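Local atomic coordinates of periplasmic binding protein/LacI transcriptional regulator (Mycobacterium smegmatis, PDB entry 6HYH), a protein that binds the furanose sugar beta-D-fucofuranose and probably hands L-arabinofuranose to an ABC transporter for uptake into the cell. Residues A[76-81]-A[105-110]; A[99-104]-A[115-120]; A[206-211]-A[232-237]. All coordinates share one frame; numbering follows the deposited sequence.

Contact 1: A[76-81]-A[105-110]; sequences IAFSPV and RAVDTQ. With GYE (beta-D-fucofuranose), chain K.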
loop_
_atom_site.group_PDB
_atom_site.type_symbol
_atom_site.label_atom_id
_atom_site.label_comp_id
_atom_site.label_asym_id
_atom_site.label_seq_id
_atom_site.Cartn_x
_atom_site.Cartn_y
_atom_site.Cartn_z
ATOM N N ILE A 76 -14.154 -13.531 8.081
ATOM C CA ILE A 76 -14.936 -12.818 7.074
ATOM C C ILE A 76 -14.020 -12.448 5.918
ATOM O O ILE A 76 -12.893 -11.983 6.130
ATOM C CB ILE A 76 -15.606 -11.540 7.627
ATOM C CG1 ILE A 76 -16.816 -11.873 8.497
ATOM C CG2 ILE A 76 -16.033 -10.656 6.480
ATOM C CD1 ILE A 76 -17.598 -10.650 8.931
ATOM N N ALA A 77 -14.514 -12.626 4.696
ATOM C CA ALA A 77 -13.742 -12.264 3.516
ATOM C C ALA A 77 -14.677 -11.689 2.460
ATOM O O ALA A 77 -15.830 -12.120 2.329
ATOM C CB ALA A 77 -12.966 -13.470 2.953
ATOM N N PHE A 78 -14.168 -10.727 1.688
ATOM C CA PHE A 78 -14.968 -10.126 0.628
ATOM C C PHE A 78 -14.050 -9.629 -0.476
ATOM O O PHE A 78 -12.819 -9.673 -0.356
ATOM C CB PHE A 78 -15.854 -8.991 1.151
ATOM C CG PHE A 78 -15.088 -7.762 1.595
ATOM C CD1 PHE A 78 -14.051 -7.862 2.494
ATOM C CD2 PHE A 78 -15.452 -6.489 1.149
ATOM C CE1 PHE A 78 -13.356 -6.719 2.921
ATOM C CE2 PHE A 78 -14.764 -5.345 1.574
ATOM C CZ PHE A 78 -13.712 -5.469 2.462
ATOM N N SER A 79 -14.669 -9.095 -1.526
ATOM C CA SER A 79 -13.948 -8.513 -2.652
ATOM C C SER A 79 -14.581 -7.160 -2.937
ATOM O O SER A 79 -15.679 -7.106 -3.528
ATOM C CB SER A 79 -14.036 -9.452 -3.849
ATOM O OG SER A 79 -14.074 -8.755 -5.071
ATOM N N PRO A 80 -13.902 -6.039 -2.579
ATOM C CA PRO A 80 -14.585 -4.734 -2.568
ATOM C C PRO A 80 -14.907 -4.176 -3.945
ATOM O O PRO A 80 -13.986 -3.806 -4.695
ATOM C CB PRO A 80 -13.591 -3.837 -1.830
ATOM C CG PRO A 80 -12.287 -4.473 -2.061
ATOM C CD PRO A 80 -12.557 -5.942 -1.986
ATOM N N VAL A 81 -16.212 -4.086 -4.258
ATOM C CA VAL A 81 -16.710 -3.520 -5.517
ATOM C C VAL A 81 -15.828 -2.371 -5.960
ATOM O O VAL A 81 -15.406 -2.297 -7.119
ATOM C CB VAL A 81 -18.153 -2.993 -5.392
ATOM C CG1 VAL A 81 -18.804 -2.924 -6.726
ATOM C CG2 VAL A 81 -18.939 -3.832 -4.446
ATOM N N ARG A 105 -9.830 -7.637 -5.124
ATOM C CA ARG A 105 -9.880 -6.180 -5.250
ATOM C C ARG A 105 -9.417 -5.504 -3.957
ATOM O O ARG A 105 -9.701 -5.984 -2.857
ATOM C CB ARG A 105 -11.300 -5.705 -5.600
ATOM C CG ARG A 105 -11.740 -6.092 -6.993
ATOM C CD ARG A 105 -12.999 -5.365 -7.424
ATOM N NE ARG A 105 -13.514 -5.928 -8.679
ATOM C CZ ARG A 105 -14.646 -5.555 -9.274
ATOM N NH1 ARG A 105 -15.402 -4.607 -8.745
ATOM N NH2 ARG A 105 -15.031 -6.124 -10.408
ATOM N N ALA A 106 -8.715 -4.379 -4.089
ATOM C CA ALA A 106 -8.207 -3.670 -2.922
ATOM C C ALA A 106 -9.252 -2.722 -2.328
ATOM O O ALA A 106 -10.239 -2.353 -2.973
ATOM C CB ALA A 106 -6.953 -2.880 -3.283
ATOM N N VAL A 107 -9.017 -2.336 -1.068
ATOM C CA VAL A 107 -9.760 -1.268 -0.396
ATOM C C VAL A 107 -8.801 -0.112 -0.180
ATOM O O VAL A 107 -7.595 -0.318 -0.020
ATOM C CB VAL A 107 -10.351 -1.688 0.970
ATOM C CG1 VAL A 107 -11.102 -3.008 0.873
ATOM C CG2 VAL A 107 -9.254 -1.749 2.026
ATOM N N ASP A 108 -9.325 1.108 -0.172
ATOM C CA ASP A 108 -8.501 2.293 0.065
ATOM C C ASP A 108 -8.896 2.820 1.436
ATOM O O ASP A 108 -9.788 3.668 1.575
ATOM C CB ASP A 108 -8.624 3.343 -1.021
ATOM C CG ASP A 108 -7.281 3.972 -1.351
ATOM O OD1 ASP A 108 -6.585 4.410 -0.401
ATOM O OD2 ASP A 108 -6.890 3.958 -2.542
ATOM N N THR A 109 -8.185 2.324 2.446
ATOM C CA THR A 109 -8.518 2.529 3.840
ATOM C C THR A 109 -7.454 3.370 4.524
ATOM O O THR A 109 -6.254 3.281 4.227
ATOM C CB THR A 109 -8.642 1.201 4.595
ATOM O OG1 THR A 109 -9.040 1.458 5.952
ATOM C CG2 THR A 109 -7.310 0.484 4.611
ATOM N N GLN A 110 -7.921 4.113 5.523
ATOM C CA GLN A 110 -7.122 5.050 6.291
ATOM C C GLN A 110 -6.894 4.540 7.712
ATOM O O GLN A 110 -6.484 5.322 8.580
ATOM C CB GLN A 110 -7.800 6.436 6.317
ATOM C CG GLN A 110 -7.998 7.134 4.960
ATOM C CD GLN A 110 -9.264 6.676 4.230
ATOM O OE1 GLN A 110 -10.152 6.060 4.822
ATOM N NE2 GLN A 110 -9.348 6.980 2.930
HETATM O O3 GYE K . -11.268 -8.709 -14.341
HETATM C C2 GYE K . -13.732 -8.785 -14.139
HETATM C C1 GYE K . -14.641 -8.835 -12.912
HETATM O O5 GYE K . -11.891 -7.865 -10.004
HETATM C C6 GYE K . -10.091 -8.711 -11.457
HETATM O O4 GYE K . -13.809 -8.419 -11.821
HETATM C C5 GYE K . -11.562 -8.744 -11.091
HETATM C C4 GYE K . -12.442 -8.306 -12.241
HETATM C C3 GYE K . -12.367 -9.115 -13.529
HETATM O O1 GYE K . -15.768 -8.007 -12.991
HETATM O O2 GYE K . -14.040 -9.745 -15.141
#
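In the beta-D-fucofuranose pocket, Arg105 lies across the loop that leaves strand 75-78 and ties it to the sugar. Its NH1 donates to Val81 O over 2.8 Å, a bent bond with 133° at the hydrogen. The other two nitrogens turn to the ligand: NE reaches the sugar's O5 at 2.9 Å, almost straight at 175°, and NH2 reaches O4 at 3.0 Å. With NE, NH1 and NH2 all engaged, the guanidinium is held against rotation. Its chain arrives fully extended, with CG anti to the carbonyl carbon (chi1 -69°), and CD runs past Pro80 O at 3.3 Å.

Behind the arginine, the Pro80 ring wedges against the other backbone, its CG 3.1 Å from Ala106 O. Pro80 CG meets Val107 CG1 at 3.5 Å. Val107 CG1 also touches Phe78 CZ at 3.9 Å, the two side chains crossing at about a right angle, while Pro80 CD sits over the rim of one face of the Phe78 ring. Ligand-binding side chains on loops beyond the C-terminal ends of parallel strands, facing the cleft, are characteristic of the Rossmann-like lobes of periplasmic binding proteins.

Contact 2: A[99-104]-A[115-120]; sequences PVILTD and YKTFIG. With GYE (beta-D-fucofuranose), chain K.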
loop_
_atom_site.group_PDB
_atom_site.type_symbol
_atom_site.label_atom_id
_atom_site.label_comp_id
_atom_site.label_asym_id
_atom_site.label_seq_id
_atom_site.Cartn_x
_atom_site.Cartn_y
_atom_site.Cartn_z
ATOM N N PRO A 99 -11.300 -11.826 12.164
ATOM C CA PRO A 99 -10.281 -11.617 11.125
ATOM C C PRO A 99 -10.948 -11.370 9.776
ATOM O O PRO A 99 -11.915 -12.050 9.412
ATOM C CB PRO A 99 -9.491 -12.934 11.132
ATOM C CG PRO A 99 -9.846 -13.621 12.427
ATOM C CD PRO A 99 -11.236 -13.175 12.753
ATOM N N VAL A 100 -10.401 -10.425 8.993
ATOM C CA VAL A 100 -10.849 -10.204 7.613
ATOM C C VAL A 100 -9.731 -10.558 6.643
ATOM O O VAL A 100 -8.555 -10.264 6.891
ATOM C CB VAL A 100 -11.310 -8.758 7.340
ATOM C CG1 VAL A 100 -11.665 -8.612 5.857
ATOM C CG2 VAL A 100 -12.506 -8.395 8.219
ATOM N N ILE A 101 -10.120 -11.160 5.524
ATOM C CA ILE A 101 -9.233 -11.486 4.419
ATOM C C ILE A 101 -9.803 -10.803 3.188
ATOM O O ILE A 101 -10.991 -10.965 2.877
ATOM C CB ILE A 101 -9.118 -13.010 4.196
ATOM C CG1 ILE A 101 -8.775 -13.747 5.503
ATOM C CG2 ILE A 101 -8.152 -13.356 3.048
ATOM C CD1 ILE A 101 -8.350 -15.252 5.283
ATOM N N LEU A 102 -8.977 -10.001 2.524
ATOM C CA LEU A 102 -9.362 -9.388 1.266
ATOM C C LEU A 102 -9.042 -10.332 0.114
ATOM O O LEU A 102 -8.030 -11.043 0.132
ATOM C CB LEU A 102 -8.643 -8.063 1.053
ATOM C CG LEU A 102 -9.503 -6.811 1.130
ATOM C CD1 LEU A 102 -10.078 -6.651 2.522
ATOM C CD2 LEU A 102 -8.635 -5.630 0.779
ATOM N N THR A 103 -9.909 -10.321 -0.900
ATOM C CA THR A 103 -9.718 -11.125 -2.097
ATOM C C THR A 103 -9.939 -10.252 -3.335
ATOM O O THR A 103 -10.847 -9.401 -3.350
ATOM C CB THR A 103 -10.660 -12.343 -2.107
ATOM O OG1 THR A 103 -12.019 -11.891 -2.161
ATOM C CG2 THR A 103 -10.477 -13.166 -0.873
ATOM N N ASP A 104 -9.025 -10.409 -4.316
ATOM C CA ASP A 104 -8.982 -9.899 -5.697
ATOM C C ASP A 104 -8.907 -8.371 -5.752
ATOM O O ASP A 104 -7.961 -7.847 -6.345
ATOM C CB ASP A 104 -10.089 -10.471 -6.622
ATOM C CG ASP A 104 -11.360 -9.657 -6.655
ATOM O OD1 ASP A 104 -11.689 -9.020 -5.636
ATOM O OD2 ASP A 104 -12.009 -9.613 -7.734
ATOM N N TYR A 115 -7.441 -5.679 8.147
ATOM C CA TYR A 115 -7.561 -6.966 7.459
ATOM C C TYR A 115 -6.216 -7.665 7.566
ATOM O O TYR A 115 -5.187 -7.011 7.731
ATOM C CB TYR A 115 -8.004 -6.840 5.997
ATOM C CG TYR A 115 -7.037 -6.119 5.062
ATOM C CD1 TYR A 115 -5.811 -6.686 4.701
ATOM C CD2 TYR A 115 -7.364 -4.875 4.528
ATOM C CE1 TYR A 115 -4.933 -6.021 3.853
ATOM C CE2 TYR A 115 -6.498 -4.208 3.680
ATOM C CZ TYR A 115 -5.288 -4.778 3.348
ATOM O OH TYR A 115 -4.434 -4.098 2.506
ATOM N N LYS A 116 -6.230 -8.995 7.467
ATOM C CA LYS A 116 -5.059 -9.809 7.791
ATOM C C LYS A 116 -4.248 -10.220 6.573
ATOM O O LYS A 116 -3.095 -10.630 6.730
ATOM C CB LYS A 116 -5.469 -11.090 8.548
ATOM C CG LYS A 116 -6.020 -10.911 9.979
ATOM C CD LYS A 116 -4.920 -10.793 11.026
ATOM C CE LYS A 116 -5.470 -10.894 12.446
ATOM N NZ LYS A 116 -4.428 -10.662 13.494
ATOM N N THR A 117 -4.804 -10.125 5.375
ATOM C CA THR A 117 -4.031 -10.464 4.188
ATOM C C THR A 117 -4.913 -10.190 2.986
ATOM O O THR A 117 -6.137 -10.071 3.109
ATOM C CB THR A 117 -3.555 -11.936 4.177
ATOM O OG1 THR A 117 -2.645 -12.150 3.088
ATOM C CG2 THR A 117 -4.714 -12.875 3.963
ATOM N N PHE A 118 -4.269 -10.070 1.824
ATOM C CA PHE A 118 -4.955 -9.714 0.588
ATOM C C PHE A 118 -4.412 -10.582 -0.540
ATOM O O PHE A 118 -3.226 -10.500 -0.883
ATOM C CB PHE A 118 -4.781 -8.224 0.296
ATOM C CG PHE A 118 -5.394 -7.791 -0.984
ATOM C CD1 PHE A 118 -6.574 -8.366 -1.424
ATOM C CD2 PHE A 118 -4.800 -6.797 -1.749
ATOM C CE1 PHE A 118 -7.146 -7.972 -2.627
ATOM C CE2 PHE A 118 -5.355 -6.389 -2.935
ATOM C CZ PHE A 118 -6.538 -6.969 -3.386
ATOM N N ILE A 119 -5.284 -11.410 -1.118
ATOM C CA ILE A 119 -4.906 -12.401 -2.120
ATOM C C ILE A 119 -5.578 -12.010 -3.419
ATOM O O ILE A 119 -6.814 -12.032 -3.523
ATOM C CB ILE A 119 -5.290 -13.834 -1.729
ATOM C CG1 ILE A 119 -4.820 -14.795 -2.835
ATOM C CG2 ILE A 119 -6.797 -13.951 -1.492
ATOM C CD1 ILE A 119 -4.928 -16.283 -2.484
ATOM N N GLY A 120 -4.768 -11.663 -4.409
ATOM C CA GLY A 120 -5.315 -11.193 -5.666
ATOM C C GLY A 120 -4.207 -11.168 -6.687
ATOM O O GLY A 120 -3.080 -11.597 -6.419
HETATM O O3 GYE K . -11.268 -8.709 -14.341
HETATM C C2 GYE K . -13.732 -8.785 -14.139
HETATM C C1 GYE K . -14.641 -8.835 -12.912
HETATM O O5 GYE K . -11.891 -7.865 -10.004
HETATM C C6 GYE K . -10.091 -8.711 -11.457
HETATM O O4 GYE K . -13.809 -8.419 -11.821
HETATM C C5 GYE K . -11.562 -8.744 -11.091
HETATM C C4 GYE K . -12.442 -8.306 -12.241
HETATM C C3 GYE K . -12.367 -9.115 -13.529
HETATM O O1 GYE K . -15.768 -8.007 -12.991
HETATM O O2 GYE K . -14.040 -9.745 -15.141
#
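Leu102 uses both its backbone groups on the strand beside it: its N donates to Thr117 O at 2.9 Å, and its O accepts from Ile119 N at 3.0 Å. The ladder runs on at either end, where Lys116 N binds Val100 O at 2.7 Å and Asp104 N binds Ile119 O at 2.9 Å, this last bond practically straight (178°). Leu102 O takes a second, softer donor in the CA-H of Phe118.

Strands 100-103 and 117-120 are parallel neighbours inclined by 23° inside the sheet of one Rossmann-like lobe of the periplasmic binding protein fold, reached from one another through a loop without a helix. Their outer edges are occupied too. Ile101 and Thr103 bond to strand 75-78, and Phe118 bonds to Glu283 and Val285.

Over one face of the sheet, Leu102 CD2 sits above the Tyr115 ring in a CH-pi contact, 4.2 Å from the ring centroid. The same methyl lies above the rim of a Phe118 face. On the other face Ile101 CG2 and Thr117 CG2 lie side by side, 3.6 Å apart, while Thr117 OG1, anti to its own nitrogen (chi1 -172°), bonds to Pro282 O.

The Asp104 carboxylate divides its work. OD2 accepts from the sugar's O5 at 2.9 Å and forms a salt bridge with Arg31, and OD1 is hydrogen-bonded to Ser79 OG.

Contact 3: A[206-211]-A[232-237]; sequences DVVFAQ and TDIKIV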
loop_
_atom_site.group_PDB
_atom_site.type_symbol
_atom_site.label_atom_id
_atom_site.label_comp_id
_atom_site.label_asym_id
_atom_site.label_seq_id
_atom_site.Cartn_x
_atom_site.Cartn_y
_atom_site.Cartn_z
ATOM N N ASP A 206 -8.087 1.281 -34.515
ATOM C CA ASP A 206 -7.101 0.252 -34.820
ATOM C C ASP A 206 -7.095 -0.855 -33.777
ATOM O O ASP A 206 -7.065 -2.041 -34.121
ATOM C CB ASP A 206 -5.717 0.889 -34.945
ATOM C CG ASP A 206 -5.586 1.737 -36.189
ATOM O OD1 ASP A 206 -5.664 1.169 -37.300
ATOM O OD2 ASP A 206 -5.455 2.980 -36.055
ATOM N N VAL A 207 -7.136 -0.485 -32.496
ATOM C CA VAL A 207 -7.081 -1.443 -31.404
ATOM C C VAL A 207 -8.166 -1.122 -30.395
ATOM O O VAL A 207 -8.517 0.043 -30.170
ATOM C CB VAL A 207 -5.707 -1.442 -30.709
ATOM C CG1 VAL A 207 -5.687 -2.426 -29.547
ATOM C CG2 VAL A 207 -4.645 -1.797 -31.709
ATOM N N VAL A 208 -8.709 -2.178 -29.798
ATOM C CA VAL A 208 -9.579 -2.082 -28.639
ATOM C C VAL A 208 -8.842 -2.712 -27.468
ATOM O O VAL A 208 -8.307 -3.828 -27.584
ATOM C CB VAL A 208 -10.929 -2.781 -28.867
ATOM C CG1 VAL A 208 -11.819 -2.579 -27.651
ATOM C CG2 VAL A 208 -11.602 -2.236 -30.100
ATOM N N PHE A 209 -8.778 -2.000 -26.354
ATOM C CA PHE A 209 -8.247 -2.572 -25.131
ATOM C C PHE A 209 -9.425 -2.781 -24.194
ATOM O O PHE A 209 -10.022 -1.802 -23.719
ATOM C CB PHE A 209 -7.205 -1.668 -24.493
ATOM C CG PHE A 209 -6.888 -2.061 -23.083
ATOM C CD1 PHE A 209 -6.749 -3.409 -22.752
ATOM C CD2 PHE A 209 -6.755 -1.101 -22.081
ATOM C CE1 PHE A 209 -6.456 -3.799 -21.444
ATOM C CE2 PHE A 209 -6.467 -1.479 -20.773
ATOM C CZ PHE A 209 -6.314 -2.844 -20.457
ATOM N N ALA A 210 -9.753 -4.048 -23.921
ATOM C CA ALA A 210 -10.916 -4.407 -23.121
ATOM C C ALA A 210 -10.452 -4.828 -21.723
ATOM O O ALA A 210 -9.862 -5.916 -21.544
ATOM C CB ALA A 210 -11.710 -5.516 -23.805
ATOM N N GLN A 211 -10.805 -4.002 -20.724
ATOM C CA GLN A 211 -10.290 -4.205 -19.373
ATOM C C GLN A 211 -10.734 -5.526 -18.785
ATOM O O GLN A 211 -10.059 -6.046 -17.882
ATOM C CB GLN A 211 -10.691 -3.049 -18.449
ATOM C CG GLN A 211 -9.929 -1.766 -18.751
ATOM C CD GLN A 211 -10.053 -0.784 -17.648
ATOM O OE1 GLN A 211 -10.672 -1.072 -16.623
ATOM N NE2 GLN A 211 -9.459 0.392 -17.830
ATOM N N THR A 232 -9.009 -8.915 -37.061
ATOM C CA THR A 232 -8.218 -8.516 -38.220
ATOM C C THR A 232 -8.461 -7.065 -38.622
ATOM O O THR A 232 -7.495 -6.332 -38.851
ATOM C CB THR A 232 -8.454 -9.480 -39.402
ATOM O OG1 THR A 232 -9.610 -9.073 -40.125
ATOM C CG2 THR A 232 -8.643 -10.940 -38.891
ATOM N N ASP A 233 -9.714 -6.605 -38.712
ATOM C CA ASP A 233 -9.925 -5.192 -39.041
ATOM C C ASP A 233 -9.635 -4.309 -37.832
ATOM O O ASP A 233 -8.813 -3.387 -37.895
ATOM C CB ASP A 233 -11.366 -4.937 -39.502
ATOM C CG ASP A 233 -11.607 -5.306 -40.947
ATOM O OD1 ASP A 233 -10.647 -5.290 -41.753
ATOM O OD2 ASP A 233 -12.781 -5.596 -41.273
ATOM N N ILE A 234 -10.350 -4.545 -36.738
ATOM C CA ILE A 234 -10.041 -3.982 -35.433
ATOM C C ILE A 234 -9.475 -5.110 -34.582
ATOM O O ILE A 234 -10.082 -6.190 -34.482
ATOM C CB ILE A 234 -11.291 -3.345 -34.799
ATOM C CG1 ILE A 234 -11.844 -2.256 -35.704
ATOM C CG2 ILE A 234 -10.983 -2.733 -33.462
ATOM C CD1 ILE A 234 -13.247 -1.941 -35.368
ATOM N N LYS A 235 -8.299 -4.887 -34.004
ATOM C CA LYS A 235 -7.715 -5.893 -33.133
ATOM C C LYS A 235 -8.245 -5.701 -31.730
ATOM O O LYS A 235 -8.660 -4.607 -31.350
ATOM C CB LYS A 235 -6.190 -5.800 -33.136
ATOM C CG LYS A 235 -5.583 -6.302 -34.445
ATOM C CD LYS A 235 -4.078 -6.128 -34.559
ATOM C CE LYS A 235 -3.578 -6.905 -35.773
ATOM N NZ LYS A 235 -4.392 -6.559 -36.995
ATOM N N ILE A 236 -8.274 -6.778 -30.967
ATOM C CA ILE A 236 -8.749 -6.721 -29.596
ATOM C C ILE A 236 -7.696 -7.323 -28.672
ATOM O O ILE A 236 -7.131 -8.400 -28.953
ATOM C CB ILE A 236 -10.101 -7.434 -29.424
ATOM C CG1 ILE A 236 -11.167 -6.794 -30.315
ATOM C CG2 ILE A 236 -10.540 -7.414 -27.960
ATOM C CD1 ILE A 236 -12.425 -7.689 -30.563
ATOM N N VAL A 237 -7.441 -6.622 -27.567
ATOM C CA VAL A 237 -6.573 -7.076 -26.492
ATOM C C VAL A 237 -7.401 -6.989 -25.229
ATOM O O VAL A 237 -8.114 -6.002 -25.036
ATOM C CB VAL A 237 -5.330 -6.188 -26.338
ATOM C CG1 VAL A 237 -4.228 -6.962 -25.590
ATOM C CG2 VAL A 237 -4.879 -5.676 -27.687
#
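Ile234 makes the first firm contact, on the run-in to strand 235-237: its CG2 meets Val208 CG2 at 3.5 Å. That branch is the one anti to the backbone nitrogen, because CG1 takes the place beside it (chi1 -59°).

With Lys235 the strand begins, inclined by 22° to strand 207-210. Its N donates to Asp206 O at 3.1 Å, and its O receives Val208 N at 2.9 Å, so that one residue spends both backbone groups on the same neighbour. The CA-H of Val207 leans on that carbonyl oxygen as well. The lysine side chain starts out on the face of Val207 and Phe209, then leads away from the contact, touching Tyr138 and Asn255.

Ile236 turns its N to the other side, where Asn255 OD1 accepts it. Its CG1 comes within 4.3 Å of Val208 CB on the opposite face, a looser touch than the one Ile234 makes.

Val237 takes up the ladder again. Its N binds Val208 O at 2.9 Å, and its O accepts Ala210 N at 2.8 Å with 175° at the hydrogen. The same oxygen lies near the plane of the Phe209 ring, at its edge, and draws the CA-H of Phe209. On this face Val237 CG2 packs on Val207 CG1 at 3.8 Å. Helix 123-137 covers the pair, Val134 touching both valines, and the Phe209 ring stacks on Phe166.

The far edge of strand 207-210 bonds to strand 145-151, so the strand is an interior one. Two adjacent parallel strands joined through helix 213-226 make a beta-alpha-beta crossover, the repeating unit of the Rossmann-like lobes of periplasmic binding proteins.

In the fold
Contacts 1 and 2 interlock along the chain, their segments alternating, and their centres are about 8 Å apart. They share one sheet: strand 75-78 bonds to strand 100-103, which bonds in turn to strand 117-121, and the chain runs straight from Asp104 of contact 2 into Arg105 of contact 1. Both touch the sugar. Contact 3 comes later in sequence and belongs to the second sheet, on the opposite side of the chain's centre, with its centre about 31 Å from that of contact 1 and about 33 Å from that of contact 2. The fucofuranose lies in the cleft between the two lobes, bound by residues of both, including Arg162 and Asp240, as in other periplasmic binding proteins.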